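Local coordinates for chloramphenicol acetyltransferase (Bacteroides thetaiotaomicron, PDB 2I9D), which probably transfers an acetyl group from acetyl-CoA to a hydroxyl of chloramphenicol, inactivating the antibiotic, at residues V81-T85 with G142-L146. Numbering follows the deposited sequence.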
ATOM      1  N   VAL A  81       3.267  22.615 -13.741  1.00 35.98           N
ATOM      2  CA  VAL A  81       2.286  23.673 -13.603  1.00 36.06           C
ATOM      3  C   VAL A  81       1.653  23.665 -12.215  1.00 36.11           C
ATOM      4  O   VAL A  81       1.629  22.647 -11.533  1.00 36.40           O
ATOM      5  CB  VAL A  81       1.167  23.551 -14.672  1.00 36.20           C
ATOM      6  CG1 VAL A  81       1.749  23.703 -16.073  1.00 36.47           C
ATOM      7  CG2 VAL A  81       0.440  22.221 -14.541  1.00 36.48           C
ATOM      8  N   LEU A  82       1.124  24.807 -11.810  1.00 36.14           N
ATOM      9  CA  LEU A  82       0.407  24.921 -10.559  1.00 36.57           C
ATOM     10  C   LEU A  82      -0.980  25.451 -10.905  1.00 35.93           C
ATOM     11  O   LEU A  82      -1.080  26.534 -11.442  1.00 36.75           O
ATOM     12  CB  LEU A  82       1.166  25.862  -9.594  1.00 35.71           C
ATOM     13  CG  LEU A  82       0.425  26.420  -8.363  1.00 38.19           C
ATOM     14  CD1 LEU A  82       0.095  25.331  -7.354  1.00 38.50           C
ATOM     15  CD2 LEU A  82       1.190  27.569  -7.666  1.00 37.66           C
ATOM     16  N   TYR A  83      -2.032  24.682 -10.628  1.00 35.70           N
ATOM     17  CA  TYR A  83      -3.423  25.101 -10.885  1.00 35.48           C
ATOM     18  C   TYR A  83      -3.955  26.031  -9.782  1.00 36.66           C
ATOM     19  O   TYR A  83      -3.667  25.819  -8.611  1.00 37.14           O
ATOM     20  CB  TYR A  83      -4.353  23.876 -11.055  1.00 33.92           C
ATOM     21  CG  TYR A  83      -4.221  23.174 -12.397  1.00 32.95           C
ATOM     22  CD1 TYR A  83      -5.096  23.453 -13.461  1.00 32.71           C
ATOM     23  CD2 TYR A  83      -3.204  22.255 -12.617  1.00 30.78           C
ATOM     24  CE1 TYR A  83      -4.949  22.786 -14.722  1.00 31.84           C
ATOM     25  CE2 TYR A  83      -3.048  21.610 -13.848  1.00 29.88           C
ATOM     26  CZ  TYR A  83      -3.910  21.873 -14.895  1.00 30.53           C
ATOM     27  OH  TYR A  83      -3.708  21.215 -16.102  1.00 29.93           O
ATOM     28  N   ASP A  84      -4.731  27.053 -10.147  1.00 37.70           N
ATOM     29  CA  ASP A  84      -5.323  27.952  -9.157  1.00 38.94           C
ATOM     30  C   ASP A  84      -6.233  27.131  -8.268  1.00 38.87           C
ATOM     31  O   ASP A  84      -6.238  27.296  -7.057  1.00 39.01           O
ATOM     32  CB  ASP A  84      -6.203  29.039  -9.812  1.00 39.74           C
ATOM     33  CG  ASP A  84      -5.400  30.113 -10.601  1.00 43.42           C
ATOM     34  OD1 ASP A  84      -4.168  29.970 -10.826  1.00 42.75           O
ATOM     35  OD2 ASP A  84      -6.053  31.121 -11.006  1.00 46.40           O
ATOM     36  N   THR A  85      -7.022  26.262  -8.894  1.00 38.11           N
ATOM     37  CA  THR A  85      -8.102  25.554  -8.219  1.00 37.68           C
ATOM     38  C   THR A  85      -8.128  24.074  -8.664  1.00 36.71           C
ATOM     39  O   THR A  85      -7.846  23.748  -9.831  1.00 36.43           O
ATOM     40  CB  THR A  85      -9.465  26.270  -8.477  1.00 37.28           C
ATOM     41  OG1 THR A  85      -9.450  27.528  -7.802  1.00 40.43           O
ATOM     42  CG2 THR A  85     -10.646  25.485  -7.972  1.00 37.29           C
ATOM     43  N   GLY A 142      -6.736  18.035 -21.445  1.00 29.89           N
ATOM     44  CA  GLY A 142      -5.510  18.462 -20.769  1.00 28.70           C
ATOM     45  C   GLY A 142      -5.773  19.148 -19.439  1.00 27.62           C
ATOM     46  O   GLY A 142      -4.974  19.953 -19.016  1.00 27.81           O
ATOM     47  N   ASP A 143      -6.897  18.859 -18.782  1.00 26.98           N
ATOM     48  CA  ASP A 143      -7.169  19.460 -17.475  1.00 26.64           C
ATOM     49  C   ASP A 143      -6.785  18.464 -16.380  1.00 26.97           C
ATOM     50  O   ASP A 143      -7.510  17.487 -16.124  1.00 26.39           O
ATOM     51  CB  ASP A 143      -8.626  19.912 -17.346  1.00 26.81           C
ATOM     52  CG  ASP A 143      -8.902  20.710 -16.061  1.00 27.27           C
ATOM     53  OD1 ASP A 143      -7.988  20.974 -15.263  1.00 28.97           O
ATOM     54  OD2 ASP A 143     -10.068  21.059 -15.817  1.00 29.29           O
ATOM     55  N   TYR A 144      -5.623  18.704 -15.754  1.00 26.77           N
ATOM     56  CA  TYR A 144      -5.158  17.851 -14.655  1.00 26.39           C
ATOM     57  C   TYR A 144      -5.383  18.531 -13.292  1.00 26.39           C
ATOM     58  O   TYR A 144      -4.910  18.051 -12.260  1.00 25.64           O
ATOM     59  CB  TYR A 144      -3.689  17.453 -14.829  1.00 25.25           C
ATOM     60  CG  TYR A 144      -3.367  16.665 -16.078  1.00 24.89           C
ATOM     61  CD1 TYR A 144      -4.374  16.070 -16.844  1.00 24.00           C
ATOM     62  CD2 TYR A 144      -2.039  16.469 -16.467  1.00 23.73           C
ATOM     63  CE1 TYR A 144      -4.079  15.337 -17.986  1.00 22.48           C
ATOM     64  CE2 TYR A 144      -1.736  15.733 -17.613  1.00 24.87           C
ATOM     65  CZ  TYR A 144      -2.771  15.192 -18.373  1.00 24.35           C
ATOM     66  OH  TYR A 144      -2.471  14.465 -19.496  1.00 23.97           O
ATOM     67  N   GLY A 145      -6.115  19.642 -13.301  1.00 25.82           N
ATOM     68  CA  GLY A 145      -6.374  20.387 -12.065  1.00 26.34           C
ATOM     69  C   GLY A 145      -7.502  19.748 -11.296  1.00 27.02           C
ATOM     70  O   GLY A 145      -8.578  20.358 -11.072  1.00 27.41           O
ATOM     71  N   LEU A 146      -7.250  18.507 -10.903  1.00 26.76           N
ATOM     72  CA  LEU A 146      -8.249  17.631 -10.288  1.00 26.97           C
ATOM     73  C   LEU A 146      -7.586  16.664  -9.306  1.00 25.77           C
ATOM     74  O   LEU A 146      -6.404  16.406  -9.398  1.00 26.02           O
ATOM     75  CB  LEU A 146      -8.936  16.778 -11.371  1.00 26.83           C
ATOM     76  CG  LEU A 146      -9.765  17.488 -12.437  1.00 27.86           C
ATOM     77  CD1 LEU A 146      -9.667  16.665 -13.691  1.00 26.20           C
ATOM     78  CD2 LEU A 146     -11.213  17.668 -11.970  1.00 25.50           C
TER
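The ring of Y83 lies with one face on the backbone of Y144 and G145, in the loop G142-G145 that joins helix 133-141 to strand 146-151. Y83 CB stands 4.2 Å from G145 CA, and that same CA sits above the ring centre in a CH-pi contact, 3.5 Å from the centroid and 11° off the normal. A chi1 of -76° sets CG anti to the carbonyl carbon, beside the backbone N, and sends the ring out over G145. Y83 CG, CD1 and CD2 all have G145 CA as their nearest neighbour; CE2 meets G145 N and Y144 C. Y83 CZ approaches G145 N at 3.5 Å, and Y83 CE1 passes D143 OD1 at 3.6 Å. At the tip, Y83 OH accepts a nearly straight hydrogen bond from Y144 N (3.2 Å, 165°), lies near G142 O and is bonded to D75 as well. A phenylalanine here would keep the ring but would probably leave Y144 N and D75 without their shared hydroxyl partner. D143 OD1 takes G145 N at 3.0 Å, from above the carboxylate plane, while OD2 forms a salt bridge with R104. A CB on G145 would run into Y83 CD1. The tyrosine thus ties the small antiparallel sheet to the entry of a strand of the large mixed sheet, across a loop that leaves helix 133-141 through a Schellman motif at G142, then turns by an Asx turn at D143 and an inverse gamma turn centred on G145.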